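Local coordinates for protein Rik1-associated factor 1 (Schizosaccharomyces pombe, PDB 4O9D) that serves as a subunit of the Clr4 methyltransferase complex, which helps establish heterochromatin by methylating histone H3 to form H3K9me, here represented by the protein's WD-repeat propeller, at residues C35-S49 with T91-L104. Residues are numbered along the deposited sequence; the frame is centred on the assembly and turned at random.
With EDO (1,2-ethanediol), chain C.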
ATOM      1  N   CYS A  35       1.740   7.258  -1.091  1.00 25.11           N
ATOM      2  CA  CYS A  35       2.602   6.112  -0.777  1.00 27.34           C
ATOM      3  C   CYS A  35       3.956   6.544  -0.221  1.00 29.81           C
ATOM      4  O   CYS A  35       4.442   7.640  -0.498  1.00 26.81           O
ATOM      5  CB  CYS A  35       2.842   5.182  -1.975  1.00 32.78           C
ATOM      6  SG  CYS A  35       2.462   5.842  -3.571  1.00 41.02           S
ATOM      7  N   VAL A  36       4.542   5.657   0.565  1.00 24.71           N
ATOM      8  CA  VAL A  36       5.820   5.881   1.208  1.00 26.09           C
ATOM      9  C   VAL A  36       6.529   4.540   1.214  1.00 27.67           C
ATOM     10  O   VAL A  36       5.898   3.499   1.420  1.00 25.72           O
ATOM     11  CB  VAL A  36       5.661   6.315   2.693  1.00 27.99           C
ATOM     12  CG1 VAL A  36       7.036   6.561   3.303  1.00 28.38           C
ATOM     13  CG2 VAL A  36       4.747   7.563   2.829  1.00 28.53           C
ATOM     14  N   ALA A  37       7.836   4.544   1.004  1.00 21.11           N
ATOM     15  CA  ALA A  37       8.575   3.297   1.073  1.00 24.82           C
ATOM     16  C   ALA A  37       9.865   3.518   1.803  1.00 26.75           C
ATOM     17  O   ALA A  37      10.399   4.629   1.801  1.00 25.00           O
ATOM     18  CB  ALA A  37       8.850   2.758  -0.333  1.00 23.32           C
ATOM     19  N   TYR A  38      10.371   2.451   2.413  1.00 23.45           N
ATOM     20  CA  TYR A  38      11.683   2.469   3.024  1.00 24.02           C
ATOM     21  C   TYR A  38      12.508   1.376   2.358  1.00 28.80           C
ATOM     22  O   TYR A  38      11.976   0.341   1.975  1.00 23.54           O
ATOM     23  CB  TYR A  38      11.589   2.196   4.527  1.00 27.80           C
ATOM     24  CG  TYR A  38      10.596   3.059   5.255  1.00 24.54           C
ATOM     25  CD1 TYR A  38      10.954   4.319   5.743  1.00 26.25           C
ATOM     26  CD2 TYR A  38       9.301   2.608   5.487  1.00 28.61           C
ATOM     27  CE1 TYR A  38      10.036   5.119   6.422  1.00 24.41           C
ATOM     28  CE2 TYR A  38       8.380   3.385   6.170  1.00 24.34           C
ATOM     29  CZ  TYR A  38       8.750   4.641   6.643  1.00 29.24           C
ATOM     30  OH  TYR A  38       7.823   5.406   7.331  1.00 26.50           O
ATOM     31  N   ASN A  39      13.803   1.599   2.201  1.00 24.16           N
ATOM     32  CA  ASN A  39      14.622   0.575   1.585  1.00 28.26           C
ATOM     33  C   ASN A  39      14.998  -0.452   2.645  1.00 32.05           C
ATOM     34  O   ASN A  39      14.839  -0.188   3.846  1.00 31.51           O
ATOM     35  CB  ASN A  39      15.807   1.187   0.824  1.00 28.12           C
ATOM     36  CG  ASN A  39      16.920   1.672   1.708  1.00 30.06           C
ATOM     37  OD1 ASN A  39      16.789   1.814   2.929  1.00 34.39           O
ATOM     38  ND2 ASN A  39      18.063   1.927   1.075  1.00 32.77           N
ATOM     39  N   PRO A  40      15.423  -1.645   2.217  1.00 32.47           N
ATOM     40  CA  PRO A  40      15.602  -2.704   3.225  1.00 34.62           C
ATOM     41  C   PRO A  40      16.462  -2.234   4.405  1.00 37.09           C
ATOM     42  O   PRO A  40      16.090  -2.459   5.558  1.00 37.16           O
ATOM     43  CB  PRO A  40      16.303  -3.825   2.452  1.00 33.41           C
ATOM     44  CG  PRO A  40      15.908  -3.585   0.997  1.00 39.81           C
ATOM     45  CD  PRO A  40      15.768  -2.085   0.850  1.00 33.98           C
ATOM     46  N   LEU A  41      17.574  -1.559   4.100  1.00 36.17           N
ATOM     47  CA  LEU A  41      18.517  -1.084   5.109  1.00 35.27           C
ATOM     48  C   LEU A  41      17.921   0.003   5.989  1.00 39.07           C
ATOM     49  O   LEU A  41      18.517   0.383   7.000  1.00 44.51           O
ATOM     50  CB  LEU A  41      19.773  -0.534   4.424  1.00 38.68           C
ATOM     51  CG  LEU A  41      20.577  -1.533   3.593  1.00 40.73           C
ATOM     52  CD1 LEU A  41      21.641  -0.839   2.737  1.00 47.44           C
ATOM     53  CD2 LEU A  41      21.211  -2.586   4.478  1.00 43.20           C
ATOM     54  N   CYS A  42      16.755   0.516   5.605  1.00 32.76           N
ATOM     55  CA  CYS A  42      16.145   1.665   6.292  1.00 33.79           C
ATOM     56  C   CYS A  42      17.125   2.853   6.339  1.00 34.74           C
ATOM     57  O   CYS A  42      17.262   3.526   7.353  1.00 35.51           O
ATOM     58  CB  CYS A  42      15.668   1.278   7.698  1.00 34.19           C
ATOM     59  SG  CYS A  42      14.496   2.469   8.444  1.00 39.26           S
ATOM     60  N   GLU A  43      17.791   3.095   5.213  1.00 34.57           N
ATOM     61  CA  GLU A  43      18.725   4.213   5.049  1.00 37.48           C
ATOM     62  C   GLU A  43      18.126   5.309   4.184  1.00 35.30           C
ATOM     63  O   GLU A  43      18.574   6.460   4.220  1.00 33.84           O
ATOM     64  CB  GLU A  43      20.025   3.714   4.409  1.00 37.47           C
ATOM     65  CG  GLU A  43      20.936   3.013   5.400  1.00 41.79           C
ATOM     66  CD  GLU A  43      22.142   2.344   4.764  1.00 46.51           C
ATOM     67  OE1 GLU A  43      22.923   1.731   5.527  1.00 48.43           O
ATOM     68  OE2 GLU A  43      22.306   2.412   3.520  1.00 46.51           O
ATOM     69  N   LYS A  44      17.114   4.950   3.397  1.00 28.18           N
ATOM     70  CA  LYS A  44      16.532   5.882   2.439  1.00 29.92           C
ATOM     71  C   LYS A  44      15.044   5.635   2.398  1.00 30.82           C
ATOM     72  O   LYS A  44      14.598   4.549   2.774  1.00 28.23           O
ATOM     73  CB  LYS A  44      17.141   5.657   1.051  1.00 33.22           C
ATOM     74  CG  LYS A  44      18.638   5.917   0.989  1.00 37.99           C
ATOM     75  CD  LYS A  44      19.156   5.828  -0.434  1.00 43.33           C
ATOM     76  CE  LYS A  44      20.561   6.405  -0.561  1.00 46.56           C
ATOM     77  NZ  LYS A  44      20.514   7.852  -0.926  1.00 48.30           N
ATOM     78  N   PHE A  45      14.283   6.636   1.959  1.00 27.20           N
ATOM     79  CA  PHE A  45      12.837   6.510   1.858  1.00 24.47           C
ATOM     80  C   PHE A  45      12.398   7.202   0.572  1.00 25.64           C
ATOM     81  O   PHE A  45      13.166   7.948  -0.028  1.00 24.47           O
ATOM     82  CB  PHE A  45      12.161   7.163   3.072  1.00 26.46           C
ATOM     83  CG  PHE A  45      12.337   8.646   3.115  1.00 27.47           C
ATOM     84  CD1 PHE A  45      11.438   9.480   2.472  1.00 25.95           C
ATOM     85  CD2 PHE A  45      13.433   9.213   3.777  1.00 31.87           C
ATOM     86  CE1 PHE A  45      11.604  10.877   2.507  1.00 30.24           C
ATOM     87  CE2 PHE A  45      13.613  10.599   3.819  1.00 27.06           C
ATOM     88  CZ  PHE A  45      12.705  11.434   3.181  1.00 28.80           C
ATOM     89  N   ALA A  46      11.166   6.964   0.157  1.00 19.53           N
ATOM     90  CA  ALA A  46      10.620   7.638  -1.005  1.00 22.68           C
ATOM     91  C   ALA A  46       9.149   7.964  -0.799  1.00 25.92           C
ATOM     92  O   ALA A  46       8.425   7.217  -0.141  1.00 26.05           O
ATOM     93  CB  ALA A  46      10.825   6.784  -2.304  1.00 21.72           C
ATOM     94  N   LEU A  47       8.717   9.082  -1.381  1.00 27.21           N
ATOM     95  CA  LEU A  47       7.360   9.593  -1.217  1.00 28.20           C
ATOM     96  C   LEU A  47       6.718   9.770  -2.575  1.00 26.93           C
ATOM     97  O   LEU A  47       7.279  10.443  -3.430  1.00 27.01           O
ATOM     98  CB  LEU A  47       7.385  10.971  -0.538  1.00 22.74           C
ATOM     99  CG  LEU A  47       8.156  11.128   0.771  1.00 29.47           C
ATOM    100  CD1 LEU A  47       8.194  12.622   1.188  1.00 35.08           C
ATOM    101  CD2 LEU A  47       7.542  10.284   1.886  1.00 22.55           C
ATOM    102  N   GLY A  48       5.528   9.197  -2.765  1.00 23.70           N
ATOM    103  CA  GLY A  48       4.755   9.434  -3.961  1.00 24.02           C
ATOM    104  C   GLY A  48       3.441  10.115  -3.664  1.00 25.16           C
ATOM    105  O   GLY A  48       2.734   9.715  -2.741  1.00 31.51           O
ATOM    106  N   SER A  49       3.092  11.121  -4.456  1.00 24.90           N
ATOM    107  CA  SER A  49       1.844  11.840  -4.247  1.00 30.78           C
ATOM    108  C   SER A  49       0.989  11.918  -5.499  1.00 31.31           C
ATOM    109  O   SER A  49       1.407  11.501  -6.599  1.00 32.18           O
ATOM    110  CB  SER A  49       2.096  13.248  -3.676  1.00 32.18           C
ATOM    111  OG  SER A  49       2.989  13.991  -4.472  1.00 35.29           O
ATOM    112  N   THR A  91      -0.456  10.878 -10.976  1.00 28.74           N
ATOM    113  CA  THR A  91      -0.487  10.206  -9.683  1.00 30.69           C
ATOM    114  C   THR A  91       0.430   8.983  -9.542  1.00 26.22           C
ATOM    115  O   THR A  91       0.400   8.058 -10.347  1.00 29.44           O
ATOM    116  CB  THR A  91      -1.921   9.783  -9.381  1.00 28.69           C
ATOM    117  OG1 THR A  91      -2.725  10.966  -9.257  1.00 31.57           O
ATOM    118  CG2 THR A  91      -1.995   8.956  -8.078  1.00 30.49           C
ATOM    119  N   ILE A  92       1.231   8.975  -8.486  1.00 27.78           N
ATOM    120  CA  ILE A  92       2.039   7.812  -8.165  1.00 27.34           C
ATOM    121  C   ILE A  92       1.139   6.813  -7.465  1.00 30.70           C
ATOM    122  O   ILE A  92       0.516   7.138  -6.450  1.00 30.29           O
ATOM    123  CB  ILE A  92       3.222   8.148  -7.242  1.00 27.71           C
ATOM    124  CG1 ILE A  92       4.131   9.190  -7.905  1.00 25.71           C
ATOM    125  CG2 ILE A  92       4.013   6.860  -6.899  1.00 24.38           C
ATOM    126  CD1 ILE A  92       4.853   8.686  -9.120  1.00 26.89           C
ATOM    127  N   SER A  93       1.066   5.600  -8.001  1.00 22.95           N
ATOM    128  CA  SER A  93       0.128   4.629  -7.472  1.00 31.36           C
ATOM    129  C   SER A  93       0.831   3.651  -6.526  1.00 25.56           C
ATOM    130  O   SER A  93       0.237   3.180  -5.564  1.00 27.69           O
ATOM    131  CB  SER A  93      -0.608   3.904  -8.617  1.00 28.64           C
ATOM    132  OG  SER A  93       0.306   3.208  -9.448  1.00 28.22           O
ATOM    133  N   ASP A  94       2.100   3.359  -6.761  1.00 21.97           N
ATOM    134  CA  ASP A  94       2.818   2.508  -5.830  1.00 28.26           C
ATOM    135  C   ASP A  94       4.307   2.678  -6.046  1.00 28.03           C
ATOM    136  O   ASP A  94       4.743   3.245  -7.039  1.00 26.86           O
ATOM    137  CB  ASP A  94       2.413   1.031  -5.992  1.00 22.73           C
ATOM    138  CG  ASP A  94       2.418   0.251  -4.644  1.00 28.55           C
ATOM    139  OD1 ASP A  94       2.909   0.799  -3.626  1.00 27.62           O
ATOM    140  OD2 ASP A  94       1.939  -0.908  -4.616  1.00 26.24           O
ATOM    141  N   LEU A  95       5.089   2.201  -5.097  1.00 25.73           N
ATOM    142  CA  LEU A  95       6.528   2.182  -5.251  1.00 25.72           C
ATOM    143  C   LEU A  95       7.119   1.264  -4.213  1.00 30.68           C
ATOM    144  O   LEU A  95       6.502   1.003  -3.180  1.00 27.01           O
ATOM    145  CB  LEU A  95       7.131   3.588  -5.158  1.00 27.71           C
ATOM    146  CG  LEU A  95       6.467   4.620  -4.254  1.00 27.20           C
ATOM    147  CD1 LEU A  95       6.639   4.259  -2.803  1.00 28.54           C
ATOM    148  CD2 LEU A  95       7.059   6.001  -4.549  1.00 29.62           C
ATOM    149  N   CYS A  96       8.294   0.730  -4.516  1.00 25.17           N
ATOM    150  CA  CYS A  96       8.966  -0.140  -3.570  1.00 28.35           C
ATOM    151  C   CYS A  96      10.435  -0.178  -3.936  1.00 26.99           C
ATOM    152  O   CYS A  96      10.791  -0.110  -5.111  1.00 25.53           O
ATOM    153  CB  CYS A  96       8.363  -1.545  -3.593  1.00 27.66           C
ATOM    154  SG  CYS A  96       8.208  -2.246  -5.236  1.00 32.66           S
ATOM    155  N   PHE A  97      11.277  -0.264  -2.924  1.00 24.03           N
ATOM    156  CA  PHE A  97      12.717  -0.333  -3.133  1.00 28.57           C
ATOM    157  C   PHE A  97      13.141  -1.754  -3.453  1.00 29.96           C
ATOM    158  O   PHE A  97      12.561  -2.717  -2.944  1.00 23.10           O
ATOM    159  CB  PHE A  97      13.444   0.131  -1.874  1.00 28.91           C
ATOM    160  CG  PHE A  97      13.487   1.628  -1.717  1.00 30.66           C
ATOM    161  CD1 PHE A  97      14.484   2.370  -2.338  1.00 28.49           C
ATOM    162  CD2 PHE A  97      12.545   2.295  -0.951  1.00 23.80           C
ATOM    163  CE1 PHE A  97      14.545   3.742  -2.189  1.00 30.21           C
ATOM    164  CE2 PHE A  97      12.599   3.685  -0.807  1.00 25.76           C
ATOM    165  CZ  PHE A  97      13.606   4.400  -1.428  1.00 26.62           C
ATOM    166  N   SER A  98      14.165  -1.875  -4.293  1.00 25.48           N
ATOM    167  CA  SER A  98      14.705  -3.170  -4.674  1.00 28.02           C
ATOM    168  C   SER A  98      15.323  -3.900  -3.499  1.00 29.53           C
ATOM    169  O   SER A  98      15.863  -3.275  -2.580  1.00 28.85           O
ATOM    170  CB  SER A  98      15.767  -2.976  -5.763  1.00 30.20           C
ATOM    171  OG  SER A  98      16.524  -4.145  -5.905  1.00 36.33           O
ATOM    172  N   LYS A  99      15.277  -5.230  -3.527  1.00 29.40           N
ATOM    173  CA  LYS A  99      15.850  -6.027  -2.432  1.00 30.25           C
ATOM    174  C   LYS A  99      17.381  -5.862  -2.349  1.00 35.07           C
ATOM    175  O   LYS A  99      17.979  -6.060  -1.289  1.00 32.35           O
ATOM    176  CB  LYS A  99      15.475  -7.503  -2.590  1.00 31.42           C
ATOM    177  CG  LYS A  99      13.965  -7.761  -2.555  1.00 31.40           C
ATOM    178  CD  LYS A  99      13.311  -7.064  -1.359  1.00 36.70           C
ATOM    179  CE  LYS A  99      11.881  -7.566  -1.115  1.00 39.53           C
ATOM    180  NZ  LYS A  99      11.348  -7.107   0.213  1.00 40.58           N
ATOM    181  N   GLY A 100      18.007  -5.504  -3.468  1.00 29.68           N
ATOM    182  CA  GLY A 100      19.442  -5.243  -3.497  1.00 33.67           C
ATOM    183  C   GLY A 100      19.813  -3.822  -3.065  1.00 36.16           C
ATOM    184  O   GLY A 100      20.985  -3.445  -3.073  1.00 35.05           O
ATOM    185  N   ASN A 101      18.808  -3.029  -2.700  1.00 32.87           N
ATOM    186  CA  ASN A 101      19.026  -1.677  -2.172  1.00 36.00           C
ATOM    187  C   ASN A 101      19.574  -0.657  -3.171  1.00 35.62           C
ATOM    188  O   ASN A 101      19.912   0.461  -2.776  1.00 38.32           O
ATOM    189  CB  ASN A 101      19.984  -1.710  -0.965  1.00 40.70           C
ATOM    190  CG  ASN A 101      19.351  -2.305   0.291  1.00 40.86           C
ATOM    191  OD1 ASN A 101      18.660  -1.611   1.051  1.00 41.91           O
ATOM    192  ND2 ASN A 101      19.626  -3.581   0.541  1.00 38.74           N
ATOM    193  N   LEU A 102      19.678  -1.004  -4.450  1.00 32.74           N
ATOM    194  CA  LEU A 102      20.222  -0.039  -5.412  1.00 28.81           C
ATOM    195  C   LEU A 102      19.153   0.790  -6.113  1.00 32.99           C
ATOM    196  O   LEU A 102      19.407   1.930  -6.527  1.00 28.04           O
ATOM    197  CB  LEU A 102      21.079  -0.754  -6.459  1.00 35.07           C
ATOM    198  CG  LEU A 102      22.456  -1.184  -5.963  1.00 37.08           C
ATOM    199  CD1 LEU A 102      23.255  -1.806  -7.105  1.00 39.93           C
ATOM    200  CD2 LEU A 102      23.198   0.010  -5.359  1.00 40.17           C
ATOM    201  N   PHE A 103      17.954   0.229  -6.254  1.00 28.33           N
ATOM    202  CA  PHE A 103      16.973   0.824  -7.155  1.00 27.19           C
ATOM    203  C   PHE A 103      15.625   1.051  -6.496  1.00 26.82           C
ATOM    204  O   PHE A 103      15.292   0.393  -5.510  1.00 24.70           O
ATOM    205  CB  PHE A 103      16.799  -0.079  -8.391  1.00 24.54           C
ATOM    206  CG  PHE A 103      18.089  -0.285  -9.167  1.00 30.45           C
ATOM    207  CD1 PHE A 103      18.594   0.727  -9.979  1.00 29.37           C
ATOM    208  CD2 PHE A 103      18.799  -1.476  -9.064  1.00 31.68           C
ATOM    209  CE1 PHE A 103      19.793   0.550 -10.683  1.00 33.23           C
ATOM    210  CE2 PHE A 103      19.998  -1.657  -9.762  1.00 31.81           C
ATOM    211  CZ  PHE A 103      20.488  -0.648 -10.571  1.00 29.83           C
ATOM    212  N   LEU A 104      14.876   1.999  -7.055  1.00 24.54           N
ATOM    213  CA  LEU A 104      13.495   2.252  -6.662  1.00 28.47           C
ATOM    214  C   LEU A 104      12.565   1.960  -7.851  1.00 25.81           C
ATOM    215  O   LEU A 104      12.793   2.458  -8.949  1.00 22.05           O
ATOM    216  CB  LEU A 104      13.329   3.708  -6.226  1.00 26.21           C
ATOM    217  CG  LEU A 104      11.906   4.166  -5.878  1.00 29.37           C
ATOM    218  CD1 LEU A 104      11.387   3.479  -4.603  1.00 25.05           C
ATOM    219  CD2 LEU A 104      11.809   5.714  -5.742  1.00 29.54           C
TER
HETATM  220  C1  EDO C 701      18.224  11.446  -2.169  1.00 35.54           C
HETATM  221  O1  EDO C 701      19.122  10.331  -2.250  1.00 50.59           O
HETATM  222  C2  EDO C 701      18.651  12.390  -1.044  1.00 38.30           C
HETATM  223  O2  EDO C 701      20.046  12.718  -1.127  1.00 39.59           O
HETATM  224  O   HOH W   1       4.621   1.252  -0.392  1.00 30.00           O
HETATM  225  O   HOH W   2      10.068  -0.672  -0.437  1.00 27.01           O
HETATM  226  O   HOH W   3      18.011   1.982  -1.760  1.00 37.84           O
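Face-to-face packing of two neighbouring propeller blades brings Ala37, Asn39 and Ala46, on the hairpin of strands 33-38 and 44-49, against Phe97 and Leu95 of the next blade. Strands 35-38 and 92-97 run nearly parallel, 6° apart, their axes 6.3 Å from each other. Alanine suits positions 37 and 46 because each CB points at the facing sheet, and a bare methyl lets the bulky Phe97 and Leu95 pack directly against it. Asn39 CB lies over one face of the Phe97 ring, a CH-pi contact 3.8 Å from the centroid, while Leu104 CD1 covers the opposite face. With CG beside its own backbone N (chi1 -79°), the ring turns its edge to the backbone where Ala46 N bonds Ala37 O, CE2 lying 3.5 Å from Ala37 O, with CZ at 3.8 Å from Ala46 CB. Were Phe97 cut back to an alanine, a gap would probably open between the blades, and Asn39 CB and Leu104 CD1 would lose the ring they sandwich. Further along, Leu95 CD1 meets Ala37 CB at 3.6 Å and CD2 faces Gly48, where a side chain would run into Ile92. Polar groups close both ends. Asn101 OD1 takes the Leu41 N-H in its carbonyl plane, on a lone pair (3.2 Å, N-H...O 159°), and a water links Asn39 ND2 to Asn101 O. Asn39 OD1 also ties down the hairpin loop, accepting from Glu43 N in its carbonyl plane and from Lys44 N above it. At the other end Ile92 N donates to Ser49 O at 3.2 Å. Asp94 forms a salt bridge with Lys135 of the following blade. Blades of largely antiparallel strands, packed face to face through a mainly apolar layer, are characteristic of the WD40 beta-propeller.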